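Local atomic coordinates of peptide methionine sulfoxide reductase msrA/msrB (Neisseria gonorrhoeae, PDB entry 2H30), a protein that probably passes electrons through its N-terminal thioredoxin-like domain, from DsbD, to the methionine sulfoxide reductase domains that repair oxidised methionine. Residues P40-F45 with W125-K130. The protein carries 2 engineered substitutions. Residues are numbered along the deposited sequence; the frame is centred on the assembly and turned at random.
Sequences PTLIKF and WALIGK
Strands 41-45 and 125-128 run antiparallel, their short axes 4.7 Å apart at 160°, and two hydrogen-bonded pairs, Thr41 with Ile128 and Ile43 with Ala126, exchange four backbone N-H...O bonds. The straightest, from Ile128 N to Thr41 O, is almost linear at the hydrogen. Non-hydrogen-bonded pairs alternate with them: Leu42 opposite Leu127 between the two, and Lys44 opposite Trp125 beyond Ile43 and Ala126.

On the face carrying these four side chains, the Trp125 indole lies across strand 41-45. Lys44 CB sits 3.6 Å from the centroid of its six-membered ring and 9° off the normal, a CH-pi contact. With CG anti to the backbone N (chi1 -176°) and the chain extended, Lys44 continues over the indole, and its CD comes 3.5 Å from Trp125 CZ2. Leu42 CG meets Trp125 CE3 at 3.5 Å. A water in the indole plane accepts from Trp125 NE1 at 2.9 Å, while Lys44 NZ forms a salt bridge with Glu56 of helix 51-64.

On the other face, Ile43 CD1 packs 3.7 Å from Ile128 CG1, and Ala126 CB touches the Phe45 ring edge at CE1.

This pairing joins two inner strands of the thioredoxin-like sheet: strand 73-78 flanks 41-45 in parallel, and 134-139 flanks 124-128 antiparallel. Helix 16-20 covers Ile43 and Ile128, whereas helix 51-64, whose start carries a probable thioredoxin-type CxxC (Cys50, Cys53), supplies the Lys44 partner on the indole side.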
# COMPACT_ATOMS: atom_id res chain seq x y z
N PRO A 40 5.50 -12.23 0.66
CA PRO A 40 5.54 -10.95 1.43
C PRO A 40 4.50 -9.99 0.83
O PRO A 40 4.04 -10.21 -0.27
CB PRO A 40 6.95 -10.41 1.15
CG PRO A 40 7.32 -11.01 -0.23
CD PRO A 40 6.64 -12.38 -0.27
N THR A 41 4.21 -8.91 1.54
CA THR A 41 3.26 -7.93 1.08
C THR A 41 3.94 -6.58 1.07
O THR A 41 4.55 -6.14 2.08
CB THR A 41 2.02 -7.90 2.00
OG1 THR A 41 1.39 -9.21 1.90
CG2 THR A 41 0.99 -6.88 1.51
N LEU A 42 3.82 -5.90 -0.08
CA LEU A 42 4.39 -4.55 -0.22
C LEU A 42 3.20 -3.62 -0.22
O LEU A 42 2.29 -3.77 -1.05
CB LEU A 42 5.16 -4.47 -1.55
CG LEU A 42 5.74 -3.09 -1.77
CD1 LEU A 42 6.79 -2.68 -0.70
CD2 LEU A 42 6.34 -3.18 -3.23
N ILE A 43 3.17 -2.70 0.75
CA ILE A 43 1.98 -1.85 0.95
C ILE A 43 2.33 -0.40 0.68
O ILE A 43 3.30 0.11 1.27
CB ILE A 43 1.48 -1.91 2.39
CG1 ILE A 43 1.16 -3.37 2.77
CG2 ILE A 43 0.24 -1.00 2.56
CD1 ILE A 43 0.84 -3.49 4.26
N LYS A 44 1.57 0.24 -0.16
CA LYS A 44 1.75 1.71 -0.40
C LYS A 44 0.64 2.46 0.36
O LYS A 44 -0.55 2.18 0.06
CB LYS A 44 1.58 2.02 -1.88
CG LYS A 44 1.86 3.53 -2.14
CD LYS A 44 1.68 3.86 -3.58
CE LYS A 44 2.50 5.20 -3.82
NZ LYS A 44 2.67 5.32 -5.22
N PHE A 45 1.04 3.36 1.27
CA PHE A 45 0.09 4.23 2.00
C PHE A 45 0.02 5.54 1.24
O PHE A 45 1.05 6.13 0.88
CB PHE A 45 0.60 4.50 3.42
CG PHE A 45 0.63 3.26 4.26
CD1 PHE A 45 1.71 2.38 4.22
CD2 PHE A 45 -0.46 2.96 5.05
CE1 PHE A 45 1.68 1.21 5.02
CE2 PHE A 45 -0.49 1.80 5.87
CZ PHE A 45 0.57 0.92 5.86
N TRP A 125 5.88 3.38 2.22
CA TRP A 125 5.72 1.94 1.88
C TRP A 125 6.08 1.09 3.07
O TRP A 125 6.96 1.48 3.85
CB TRP A 125 6.68 1.61 0.75
CG TRP A 125 6.27 2.29 -0.57
CD1 TRP A 125 6.55 3.61 -0.97
CD2 TRP A 125 5.62 1.67 -1.66
NE1 TRP A 125 6.04 3.80 -2.25
CE2 TRP A 125 5.46 2.64 -2.69
CE3 TRP A 125 5.08 0.39 -1.84
CZ2 TRP A 125 4.83 2.32 -3.92
CZ3 TRP A 125 4.46 0.07 -3.07
CH2 TRP A 125 4.32 1.05 -4.09
N ALA A 126 5.40 -0.04 3.19
CA ALA A 126 5.85 -1.02 4.19
C ALA A 126 5.99 -2.38 3.56
O ALA A 126 5.22 -2.74 2.68
CB ALA A 126 4.86 -1.08 5.37
N LEU A 127 7.01 -3.14 3.99
CA LEU A 127 7.18 -4.49 3.53
C LEU A 127 6.86 -5.39 4.76
O LEU A 127 7.51 -5.23 5.79
CB LEU A 127 8.62 -4.70 3.01
CG LEU A 127 8.83 -6.16 2.52
CD1 LEU A 127 8.18 -6.28 1.17
CD2 LEU A 127 10.31 -6.36 2.51
N ILE A 128 5.87 -6.24 4.54
CA ILE A 128 5.41 -7.25 5.55
C ILE A 128 5.92 -8.61 5.07
O ILE A 128 5.68 -9.02 3.95
CB ILE A 128 3.89 -7.32 5.63
CG1 ILE A 128 3.26 -5.92 5.74
CG2 ILE A 128 3.44 -8.19 6.82
CD1 ILE A 128 3.76 -5.14 6.92
N GLY A 129 6.58 -9.32 5.97
CA GLY A 129 7.05 -10.64 5.58
C GLY A 129 5.93 -11.66 5.43
O GLY A 129 4.78 -11.43 5.85
N LYS A 130 6.26 -12.80 4.80
CA LYS A 130 5.25 -13.83 4.61
C LYS A 130 4.67 -14.35 5.93
O LYS A 130 3.55 -14.81 5.94
CB LYS A 130 5.78 -14.98 3.74
CG LYS A 130 6.91 -15.70 4.37
CD LYS A 130 7.29 -16.95 3.55
CE LYS A 130 6.72 -18.25 4.17
NZ LYS A 130 7.43 -18.66 5.42
O HOH W 1 2.37 -11.30 3.36
O HOH W 2 6.04 5.63 -4.53